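Long-range contacts in 6-phosphogluconate dehydratase (Shewanella oneidensis, PDB 2GP4), which catalyses the dehydration of 6-phosphogluconate to 2-dehydro-3-deoxy-6-phosphogluconate, a step of the Entner-Doudoroff pathway, probably with an iron-sulfur cluster that this apo form lacks: residues L443-V454 with I564-L575; Q518-D529 with K538-A549. One frame throughout, in Å; residues are numbered along the deposited sequence.

Contact 1. Residues L443-V454 with I564-L575; sequences LKGNLGRAVIKV and IRVDALTGELSL
Two groups of the strand 572-575 converge on the carbonyl oxygen of Lys444: Leu573 N donates a hydrogen bond to Lys444 O (2.7 Å), and the CA-H of Glu572 leans on the same oxygen. The two strands meet in a single bridge, at an angle of 39°. These are the outermost strands of the mixed eight-stranded sheet, and their bridge closes it into a barrel-like structure in the C-terminal part of the chain. Lys444 N completes the bridge by donating to Gly571 O (2.8 Å); Gly571 belongs to the G1 bulge of the second hairpin.

Past the bridge a side chain takes over the pairing. The carboxamide of Asn446, in the type I turn of the first hairpin, meets both backbone polar groups of Leu575: Leu575 N donates in plane to a lone pair of Asn446 OD1 (2.8 Å), while Asn446 ND2 donates to Leu575 O (2.8 Å). A chi1 of 66°, with CG between the backbone N and the carbonyl carbon, carries the amide to the Leu575 backbone, where the two bonds together fix its rotation. A water linking Asn446 N to Ser574 OG continues the polar edge.

The side chains that this contact sends into the barrel are apolar. Leu573 comes up against Leu443 CB to CB (4.0 Å), and its CG meets Leu447 CD1. The side chain of Leu447 crosses that of Leu575 at about a right angle, and Met527 of the strand 524-528 touches Leu447. Farther along, Val454 CG1 packs on Ala568 CB (3.7 Å), whereas one branch of Leu443 points at polar backbone, its CD2 lying 3.5 Å from Asp567 O.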
loop_
_atom_site.group_PDB
_atom_site.type_symbol
_atom_site.label_atom_id
_atom_site.label_comp_id
_atom_site.label_asym_id
_atom_site.label_seq_id
_atom_site.Cartn_x
_atom_site.Cartn_y
_atom_site.Cartn_z
ATOM N N LEU A 443 -13.018 11.904 -1.854
ATOM C CA LEU A 443 -14.406 12.354 -1.787
ATOM C C LEU A 443 -14.636 13.120 -0.485
ATOM O O LEU A 443 -14.249 12.651 0.590
ATOM C CB LEU A 443 -15.383 11.179 -1.929
ATOM C CG LEU A 443 -15.290 10.329 -3.209
ATOM C CD1 LEU A 443 -16.039 9.018 -3.051
ATOM C CD2 LEU A 443 -15.773 11.072 -4.462
ATOM N N LYS A 444 -15.241 14.302 -0.595
ATOM C CA LYS A 444 -15.544 15.148 0.558
ATOM C C LYS A 444 -17.035 15.466 0.608
ATOM O O LYS A 444 -17.700 15.501 -0.426
ATOM C CB LYS A 444 -14.790 16.484 0.477
ATOM C CG LYS A 444 -13.279 16.405 0.475
ATOM C CD LYS A 444 -12.656 17.669 1.095
ATOM C CE LYS A 444 -12.802 18.918 0.210
ATOM N NZ LYS A 444 -11.697 19.070 -0.778
ATOM N N GLY A 445 -17.542 15.722 1.815
ATOM C CA GLY A 445 -18.889 16.257 2.006
ATOM C C GLY A 445 -19.336 16.221 3.455
ATOM O O GLY A 445 -18.514 16.050 4.366
ATOM N N ASN A 446 -20.642 16.369 3.669
ATOM C CA ASN A 446 -21.208 16.319 5.020
ATOM C C ASN A 446 -21.008 14.950 5.688
ATOM O O ASN A 446 -20.972 14.855 6.920
ATOM C CB ASN A 446 -22.695 16.741 5.026
ATOM C CG ASN A 446 -23.601 15.761 4.264
ATOM O OD1 ASN A 446 -23.144 14.991 3.410
ATOM N ND2 ASN A 446 -24.898 15.795 4.579
ATOM N N LEU A 447 -20.871 13.905 4.870
ATOM C CA LEU A 447 -20.596 12.550 5.365
ATOM C C LEU A 447 -19.154 12.369 5.855
ATOM O O LEU A 447 -18.866 11.459 6.646
ATOM C CB LEU A 447 -20.926 11.504 4.296
ATOM C CG LEU A 447 -22.412 11.164 4.093
ATOM C CD1 LEU A 447 -22.661 10.558 2.730
ATOM C CD2 LEU A 447 -22.908 10.226 5.181
ATOM N N GLY A 448 -18.254 13.228 5.380
ATOM C CA GLY A 448 -16.859 13.209 5.814
ATOM C C GLY A 448 -15.866 13.102 4.671
ATOM O O GLY A 448 -15.951 13.838 3.690
ATOM N N ARG A 449 -14.914 12.186 4.810
ATOM C CA ARG A 449 -13.872 11.993 3.809
ATOM C C ARG A 449 -13.723 10.507 3.500
ATOM O O ARG A 449 -13.704 9.675 4.410
ATOM C CB ARG A 449 -12.539 12.575 4.297
ATOM C CG ARG A 449 -12.557 14.095 4.538
ATOM C CD ARG A 449 -11.313 14.595 5.308
ATOM N NE ARG A 449 -10.068 14.347 4.573
ATOM C CZ ARG A 449 -9.579 15.139 3.622
ATOM N NH1 ARG A 449 -10.222 16.248 3.269
ATOM N NH2 ARG A 449 -8.444 14.821 3.012
ATOM N N ALA A 450 -13.631 10.181 2.214
ATOM C CA ALA A 450 -13.377 8.811 1.776
ATOM C C ALA A 450 -12.497 8.806 0.526
ATOM O O ALA A 450 -12.154 9.855 -0.007
ATOM C CB ALA A 450 -14.696 8.088 1.514
ATOM N N VAL A 451 -12.121 7.623 0.064
ATOM C CA VAL A 451 -11.428 7.497 -1.215
ATOM C C VAL A 451 -12.216 6.580 -2.151
ATOM O O VAL A 451 -13.047 5.785 -1.705
ATOM C CB VAL A 451 -9.950 7.024 -1.060
ATOM C CG1 VAL A 451 -9.122 8.066 -0.304
ATOM C CG2 VAL A 451 -9.865 5.673 -0.374
ATOM N N ILE A 452 -11.958 6.718 -3.449
ATOM C CA ILE A 452 -12.596 5.905 -4.476
ATOM C C ILE A 452 -11.597 5.593 -5.591
ATOM O O ILE A 452 -10.828 6.472 -6.002
ATOM C CB ILE A 452 -13.891 6.594 -5.051
ATOM C CG1 ILE A 452 -14.618 5.676 -6.045
ATOM C CG2 ILE A 452 -13.570 7.956 -5.686
ATOM C CD1 ILE A 452 -16.079 6.045 -6.294
ATOM N N LYS A 453 -11.602 4.337 -6.049
ATOM C CA LYS A 453 -10.921 3.959 -7.280
ATOM C C LYS A 453 -11.890 3.962 -8.455
ATOM O O LYS A 453 -12.865 3.198 -8.478
ATOM C CB LYS A 453 -10.241 2.594 -7.164
ATOM C CG LYS A 453 -8.881 2.622 -6.460
ATOM C CD LYS A 453 -7.862 3.577 -7.096
ATOM C CE LYS A 453 -7.447 3.142 -8.495
ATOM N NZ LYS A 453 -6.880 1.766 -8.539
ATOM N N VAL A 454 -11.612 4.827 -9.425
ATOM C CA VAL A 454 -12.478 4.991 -10.588
ATOM C C VAL A 454 -11.867 4.378 -11.849
ATOM O O VAL A 454 -12.451 4.461 -12.929
ATOM C CB VAL A 454 -12.852 6.482 -10.831
ATOM C CG1 VAL A 454 -13.714 7.001 -9.693
ATOM C CG2 VAL A 454 -11.607 7.357 -11.000
ATOM N N ILE A 564 -28.310 9.596 -1.094
ATOM C CA ILE A 564 -26.866 9.749 -0.998
ATOM C C ILE A 564 -26.294 9.983 -2.385
ATOM O O ILE A 564 -26.565 9.219 -3.314
ATOM C CB ILE A 564 -26.215 8.503 -0.396
ATOM C CG1 ILE A 564 -26.299 8.553 1.125
ATOM C CG2 ILE A 564 -24.768 8.369 -0.858
ATOM C CD1 ILE A 564 -26.201 7.194 1.783
ATOM N N ARG A 565 -25.504 11.042 -2.517
ATOM C CA ARG A 565 -24.862 11.359 -3.780
ATOM C C ARG A 565 -23.393 10.974 -3.693
ATOM O O ARG A 565 -22.648 11.544 -2.897
ATOM C CB ARG A 565 -25.018 12.852 -4.108
ATOM C CG ARG A 565 -24.444 13.274 -5.465
ATOM C CD ARG A 565 -24.463 14.794 -5.673
ATOM N NE ARG A 565 -25.820 15.345 -5.677
ATOM C CZ ARG A 565 -26.246 16.341 -4.899
ATOM N NH1 ARG A 565 -25.425 16.944 -4.045
ATOM N NH2 ARG A 565 -27.505 16.751 -4.989
ATOM N N VAL A 566 -22.991 9.984 -4.485
ATOM C CA VAL A 566 -21.569 9.712 -4.706
ATOM C C VAL A 566 -21.169 10.272 -6.070
ATOM O O VAL A 566 -21.530 9.737 -7.115
ATOM C CB VAL A 566 -21.182 8.201 -4.518
ATOM C CG1 VAL A 566 -22.074 7.288 -5.326
ATOM C CG2 VAL A 566 -19.713 7.962 -4.853
ATOM N N ASP A 567 -20.457 11.389 -6.037
ATOM C CA ASP A 567 -20.021 12.068 -7.245
ATOM C C ASP A 567 -18.499 12.013 -7.333
ATOM O O ASP A 567 -17.797 12.782 -6.674
ATOM C CB ASP A 567 -20.523 13.517 -7.237
ATOM C CG ASP A 567 -20.441 14.179 -8.601
ATOM O OD1 ASP A 567 -19.392 14.066 -9.278
ATOM O OD2 ASP A 567 -21.435 14.833 -8.994
ATOM N N ALA A 568 -17.995 11.095 -8.151
ATOM C CA ALA A 568 -16.552 10.919 -8.332
ATOM C C ALA A 568 -15.986 11.919 -9.331
ATOM O O ALA A 568 -14.770 12.039 -9.489
ATOM C CB ALA A 568 -16.241 9.494 -8.758
ATOM N N LEU A 569 -16.881 12.637 -9.998
ATOM C CA LEU A 569 -16.517 13.657 -10.973
ATOM C C LEU A 569 -16.081 14.945 -10.266
ATOM O O LEU A 569 -15.047 15.524 -10.602
ATOM C CB LEU A 569 -17.719 13.949 -11.873
ATOM C CG LEU A 569 -17.598 14.044 -13.394
ATOM C CD1 LEU A 569 -18.888 14.658 -13.937
ATOM C CD2 LEU A 569 -16.380 14.845 -13.853
ATOM N N THR A 570 -16.878 15.395 -9.297
ATOM C CA THR A 570 -16.570 16.623 -8.559
ATOM C C THR A 570 -15.832 16.340 -7.259
ATOM O O THR A 570 -15.175 17.223 -6.716
ATOM C CB THR A 570 -17.835 17.473 -8.259
ATOM O OG1 THR A 570 -18.824 16.664 -7.608
ATOM C CG2 THR A 570 -18.421 18.054 -9.543
ATOM N N GLY A 571 -15.934 15.107 -6.768
ATOM C CA GLY A 571 -15.299 14.717 -5.516
ATOM C C GLY A 571 -16.247 14.912 -4.351
ATOM O O GLY A 571 -15.825 15.093 -3.209
ATOM N N GLU A 572 -17.540 14.878 -4.651
ATOM C CA GLU A 572 -18.571 15.112 -3.655
ATOM C C GLU A 572 -19.132 13.793 -3.120
ATOM O O GLU A 572 -19.398 12.862 -3.883
ATOM C CB GLU A 572 -19.693 15.980 -4.240
ATOM C CG GLU A 572 -20.603 16.641 -3.192
ATOM C CD GLU A 572 -21.890 17.245 -3.781
ATOM O OE1 GLU A 572 -22.068 17.230 -5.021
ATOM O OE2 GLU A 572 -22.728 17.737 -2.990
ATOM N N LEU A 573 -19.288 13.734 -1.800
ATOM C CA LEU A 573 -19.994 12.657 -1.121
ATOM C C LEU A 573 -20.960 13.288 -0.113
ATOM O O LEU A 573 -20.539 13.769 0.941
ATOM C CB LEU A 573 -18.998 11.732 -0.420
ATOM C CG LEU A 573 -19.519 10.490 0.298
ATOM C CD1 LEU A 573 -20.008 9.448 -0.699
ATOM C CD2 LEU A 573 -18.419 9.924 1.152
ATOM N N SER A 574 -22.250 13.291 -0.448
ATOM C CA SER A 574 -23.248 13.981 0.356
ATOM C C SER A 574 -24.432 13.110 0.750
ATOM O O SER A 574 -24.997 12.411 -0.087
ATOM C CB SER A 574 -23.774 15.216 -0.387
ATOM O OG SER A 574 -22.730 16.132 -0.680
ATOM N N LEU A 575 -24.804 13.176 2.027
ATOM C CA LEU A 575 -26.091 12.677 2.488
ATOM C C LEU A 575 -27.107 13.813 2.356
ATOM O O LEU A 575 -26.963 14.869 2.978
ATOM C CB LEU A 575 -26.002 12.182 3.934
ATOM C CG LEU A 575 -27.249 11.559 4.581
ATOM C CD1 LEU A 575 -27.674 10.272 3.873
ATOM C CD2 LEU A 575 -27.031 11.314 6.073
HETATM O O HOH W 1 -22.158 17.344 1.693
#

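Contact 2. Residues Q518-D529 with K538-A549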
loop_
_atom_site.group_PDB
_atom_site.type_symbol
_atom_site.label_atom_id
_atom_site.label_comp_id
_atom_site.label_asym_id
_atom_site.label_seq_id
_atom_site.Cartn_x
_atom_site.Cartn_y
_atom_site.Cartn_z
ATOM N N GLN A 518 -25.487 -3.567 -11.217
ATOM C CA GLN A 518 -25.084 -2.596 -12.229
ATOM C C GLN A 518 -25.259 -3.176 -13.639
ATOM O O GLN A 518 -25.737 -2.482 -14.541
ATOM C CB GLN A 518 -23.632 -2.138 -11.991
ATOM C CG GLN A 518 -23.122 -1.066 -12.958
ATOM C CD GLN A 518 -21.771 -0.487 -12.557
ATOM O OE1 GLN A 518 -21.680 0.342 -11.647
ATOM N NE2 GLN A 518 -20.717 -0.905 -13.251
ATOM N N ASP A 519 -24.883 -4.446 -13.810
ATOM C CA ASP A 519 -24.970 -5.138 -15.106
ATOM C C ASP A 519 -26.395 -5.197 -15.644
ATOM O O ASP A 519 -26.619 -5.029 -16.843
ATOM C CB ASP A 519 -24.381 -6.551 -15.013
ATOM C CG ASP A 519 -22.861 -6.551 -14.927
ATOM O OD1 ASP A 519 -22.249 -5.461 -14.940
ATOM O OD2 ASP A 519 -22.271 -7.649 -14.845
ATOM N N LYS A 520 -27.346 -5.420 -14.737
ATOM C CA LYS A 520 -28.773 -5.435 -15.053
ATOM C C LYS A 520 -29.311 -4.055 -15.438
ATOM O O LYS A 520 -30.458 -3.934 -15.882
ATOM C CB LYS A 520 -29.574 -5.968 -13.860
ATOM C CG LYS A 520 -29.347 -7.437 -13.535
ATOM C CD LYS A 520 -30.372 -7.920 -12.520
ATOM C CE LYS A 520 -30.213 -9.401 -12.218
ATOM N NZ LYS A 520 -31.424 -9.946 -11.532
ATOM N N GLY A 521 -28.498 -3.018 -15.240
ATOM C CA GLY A 521 -28.873 -1.658 -15.633
ATOM C C GLY A 521 -29.238 -0.713 -14.498
ATOM O O GLY A 521 -29.553 0.449 -14.746
ATOM N N PHE A 522 -29.199 -1.197 -13.259
ATOM C CA PHE A 522 -29.454 -0.337 -12.105
ATOM C C PHE A 522 -28.257 0.558 -11.799
ATOM O O PHE A 522 -27.117 0.224 -12.136
ATOM C CB PHE A 522 -29.837 -1.159 -10.873
ATOM C CG PHE A 522 -31.082 -1.976 -11.057
ATOM C CD1 PHE A 522 -32.314 -1.357 -11.260
ATOM C CD2 PHE A 522 -31.025 -3.364 -11.031
ATOM C CE1 PHE A 522 -33.472 -2.107 -11.437
ATOM C CE2 PHE A 522 -32.172 -4.127 -11.206
ATOM C CZ PHE A 522 -33.400 -3.497 -11.411
ATOM N N LYS A 523 -28.526 1.701 -11.175
ATOM C CA LYS A 523 -27.475 2.641 -10.798
ATOM C C LYS A 523 -27.148 2.437 -9.328
ATOM O O LYS A 523 -27.932 2.786 -8.449
ATOM C CB LYS A 523 -27.897 4.087 -11.089
ATOM C CG LYS A 523 -28.195 4.363 -12.565
ATOM C CD LYS A 523 -28.250 5.856 -12.879
ATOM C CE LYS A 523 -26.865 6.431 -13.249
ATOM N NZ LYS A 523 -25.872 6.466 -12.119
ATOM N N VAL A 524 -25.990 1.851 -9.064
ATOM C CA VAL A 524 -25.658 1.412 -7.713
ATOM C C VAL A 524 -24.274 1.863 -7.271
ATOM O O VAL A 524 -23.374 2.020 -8.093
ATOM C CB VAL A 524 -25.775 -0.129 -7.566
ATOM C CG1 VAL A 524 -27.223 -0.557 -7.664
ATOM C CG2 VAL A 524 -24.916 -0.856 -8.606
ATOM N N ALA A 525 -24.116 2.063 -5.966
ATOM C CA ALA A 525 -22.822 2.418 -5.388
ATOM C C ALA A 525 -22.660 1.842 -3.993
ATOM O O ALA A 525 -23.645 1.508 -3.328
ATOM C CB ALA A 525 -22.635 3.921 -5.364
ATOM N N LEU A 526 -21.402 1.710 -3.576
ATOM C CA LEU A 526 -21.048 1.256 -2.243
ATOM C C LEU A 526 -20.522 2.410 -1.418
ATOM O O LEU A 526 -19.796 3.258 -1.921
ATOM C CB LEU A 526 -19.953 0.194 -2.301
ATOM C CG LEU A 526 -20.268 -1.298 -2.379
ATOM C CD1 LEU A 526 -21.401 -1.687 -1.431
ATOM C CD2 LEU A 526 -20.567 -1.702 -3.796
HETATM N N MSE A 527 -20.887 2.420 -0.141
HETATM C CA MSE A 527 -20.290 3.325 0.821
HETATM C C MSE A 527 -20.019 2.566 2.111
HETATM O O MSE A 527 -20.930 1.997 2.708
HETATM C CB MSE A 527 -21.192 4.530 1.077
HETATM C CG MSE A 527 -20.490 5.664 1.813
HETATM SE SE MSE A 527 -21.720 7.109 2.240
HETATM C CE MSE A 527 -22.497 7.269 0.472
ATOM N N THR A 528 -18.757 2.545 2.528
ATOM C CA THR A 528 -18.387 1.864 3.766
ATOM C C THR A 528 -17.288 2.602 4.523
ATOM O O THR A 528 -16.464 3.303 3.925
ATOM C CB THR A 528 -17.997 0.369 3.522
ATOM O OG1 THR A 528 -17.815 -0.297 4.778
ATOM C CG2 THR A 528 -16.723 0.245 2.676
ATOM N N ASP A 529 -17.299 2.453 5.843
ATOM C CA ASP A 529 -16.207 2.955 6.679
ATOM C C ASP A 529 -15.062 1.952 6.705
ATOM O O ASP A 529 -14.008 2.200 7.301
ATOM C CB ASP A 529 -16.686 3.304 8.095
ATOM C CG ASP A 529 -17.573 2.231 8.716
ATOM O OD1 ASP A 529 -17.612 1.082 8.218
ATOM O OD2 ASP A 529 -18.233 2.550 9.733
ATOM N N LYS A 538 -15.817 -2.224 -10.891
ATOM C CA LYS A 538 -16.550 -1.443 -11.884
ATOM C C LYS A 538 -17.687 -0.640 -11.242
ATOM O O LYS A 538 -18.269 0.251 -11.863
ATOM C CB LYS A 538 -17.089 -2.356 -12.991
ATOM C CG LYS A 538 -18.145 -3.369 -12.528
ATOM C CD LYS A 538 -18.462 -4.373 -13.627
ATOM C CE LYS A 538 -19.185 -5.586 -13.079
ATOM N NZ LYS A 538 -19.673 -6.471 -14.177
ATOM N N VAL A 539 -18.001 -0.967 -9.994
ATOM C CA VAL A 539 -19.037 -0.261 -9.257
ATOM C C VAL A 539 -18.384 0.836 -8.423
ATOM O O VAL A 539 -17.393 0.576 -7.735
ATOM C CB VAL A 539 -19.847 -1.236 -8.374
ATOM C CG1 VAL A 539 -20.729 -0.486 -7.377
ATOM C CG2 VAL A 539 -20.687 -2.159 -9.251
ATOM N N PRO A 540 -18.920 2.070 -8.493
ATOM C CA PRO A 540 -18.346 3.147 -7.686
ATOM C C PRO A 540 -18.437 2.795 -6.208
ATOM O O PRO A 540 -19.522 2.467 -5.710
ATOM C CB PRO A 540 -19.246 4.352 -8.006
ATOM C CG PRO A 540 -20.515 3.752 -8.535
ATOM C CD PRO A 540 -20.074 2.542 -9.286
ATOM N N ALA A 541 -17.301 2.842 -5.522
ATOM C CA ALA A 541 -17.263 2.507 -4.100
ATOM C C ALA A 541 -16.529 3.574 -3.286
ATOM O O ALA A 541 -15.333 3.789 -3.469
ATOM C CB ALA A 541 -16.625 1.142 -3.901
ATOM N N ALA A 542 -17.259 4.253 -2.406
ATOM C CA ALA A 542 -16.646 5.165 -1.448
ATOM C C ALA A 542 -16.217 4.356 -0.231
ATOM O O ALA A 542 -17.056 3.797 0.467
ATOM C CB ALA A 542 -17.607 6.260 -1.062
ATOM N N ILE A 543 -14.906 4.281 -0.004
ATOM C CA ILE A 543 -14.326 3.398 1.020
ATOM C C ILE A 543 -13.481 4.174 2.036
ATOM O O ILE A 543 -13.082 5.313 1.775
ATOM C CB ILE A 543 -13.468 2.252 0.387
ATOM C CG1 ILE A 543 -12.281 2.816 -0.407
ATOM C CG2 ILE A 543 -14.326 1.345 -0.490
ATOM C CD1 ILE A 543 -11.234 1.781 -0.797
ATOM N N HIS A 544 -13.202 3.552 3.186
ATOM C CA HIS A 544 -12.422 4.192 4.260
ATOM C C HIS A 544 -13.123 5.440 4.825
ATOM O O HIS A 544 -12.475 6.297 5.432
ATOM C CB HIS A 544 -10.996 4.552 3.783
ATOM C CG HIS A 544 -10.232 3.398 3.209
ATOM N ND1 HIS A 544 -8.882 3.456 2.954
ATOM C CD2 HIS A 544 -10.630 2.156 2.841
ATOM C CE1 HIS A 544 -8.478 2.302 2.451
ATOM N NE2 HIS A 544 -9.521 1.496 2.372
ATOM N N LEU A 545 -14.442 5.527 4.629
ATOM C CA LEU A 545 -15.234 6.648 5.146
ATOM C C LEU A 545 -14.909 6.954 6.607
ATOM O O LEU A 545 -14.841 6.058 7.456
ATOM C CB LEU A 545 -16.744 6.418 4.970
ATOM C CG LEU A 545 -17.641 7.605 5.354
ATOM C CD1 LEU A 545 -17.265 8.884 4.597
ATOM C CD2 LEU A 545 -19.116 7.285 5.150
ATOM N N THR A 546 -14.710 8.240 6.869
ATOM C CA THR A 546 -14.215 8.725 8.136
ATOM C C THR A 546 -14.892 10.065 8.433
ATOM O O THR A 546 -15.017 10.909 7.530
ATOM C CB THR A 546 -12.674 8.864 8.093
ATOM O OG1 THR A 546 -12.097 7.597 7.742
ATOM C CG2 THR A 546 -12.108 9.310 9.444
ATOM N N PRO A 547 -15.346 10.261 9.692
ATOM C CA PRO A 547 -15.290 9.316 10.826
ATOM C C PRO A 547 -16.135 8.062 10.608
ATOM O O PRO A 547 -17.203 8.136 9.995
ATOM C CB PRO A 547 -15.852 10.136 11.999
ATOM C CG PRO A 547 -15.714 11.558 11.585
ATOM C CD PRO A 547 -15.955 11.540 10.100
ATOM N N GLU A 548 -15.650 6.919 11.090
ATOM C CA GLU A 548 -16.400 5.668 11.000
ATOM C C GLU A 548 -17.664 5.723 11.863
ATOM O O GLU A 548 -17.849 6.670 12.638
ATOM C CB GLU A 548 -15.524 4.446 11.336
ATOM C CG GLU A 548 -15.025 4.321 12.771
ATOM C CD GLU A 548 -14.300 2.993 13.008
ATOM O OE1 GLU A 548 -13.047 2.975 13.011
ATOM O OE2 GLU A 548 -14.981 1.954 13.174
ATOM N N ALA A 549 -18.537 4.727 11.705
ATOM C CA ALA A 549 -19.834 4.721 12.389
ATOM C C ALA A 549 -19.697 4.874 13.907
ATOM O O ALA A 549 -20.288 5.784 14.491
ATOM C CB ALA A 549 -20.639 3.473 12.028
HETATM O O HOH W 2 -13.128 4.533 8.551
HETATM O O HOH W 3 -17.656 2.177 12.809
#
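Leu526 and Ala541 face each other across two parallel neighbouring strands of the C-terminal barrel-like sheet, 524-528 and 541-543, which run within 5° of one another and are joined by a short connection without helix or strand. Here the packing is tight. Leu526 N donates to Pro540 O (2.9 Å) and Leu526 O receives Ala542 N; one residue pair on, Ala542 O takes Thr528 N. On one face Leu526 CB meets Ala541 CB (3.8 Å) and its CD2 reaches Val539 CG1, while Leu514 of helix 511-519 covers Leu526. On the other face the selenomethionine Met527 lays CG beside Ala542 CB, and its selenium meets Leu545 CD2 (3.9 Å).

Beyond the corner at His544, Leu545 N still donates to Thr528 O. The buried carboxylate of Asp529 then turns to the backbone. Its CG sits between the backbone N and the carbonyl carbon (chi1 46°), which lets OD2 accept Ala549 N on its anti lone pair (3.0 Å); Gly496 N also donates to OD2 and Gln497 N to OD1. Glu548 OE1 accepts from Lys500 N. A water donates to both Asp529 OD2 and Glu548 OE2, and would probably ease the closeness of these two acids.

The opposite end is looser and open to solvent. There the exposed side chains of Asp519 and Lys538 cross at about a right angle, the lysine running extended to the carboxylate. Close by, Gln518 is buried: NE2 donates to Lys538 O (3.0 Å) from 70° above the carbonyl plane. At the exposed tip Lys538 forms a salt bridge with Asp519, NZ meeting OD1 on its syn lone pair (2.9 Å), with a second, weak bond to Asp519 OD2.

Both contacts belong to one barrel-like sheet, and they meet in it: strand 448-453 of contact 1 borders strand 541-546 of contact 2, with probable backbone bonds between Val451 O and Ile543 N and between Arg449 N and Thr546 O. Contact 2 is the more buried, a regular parallel pairing. Contact 1 is only partly buried; its backbones touch at a single oblique bridge, and side chains supply part of the pairing. One face of contact 2 shares the interior with contact 1, Leu573 touching Met527, Ala542 and Leu545; the other packs on helix 511-519. Contact 2 has a salt bridge across its segments, whereas Arg565 and Glu572 pair within one hairpin.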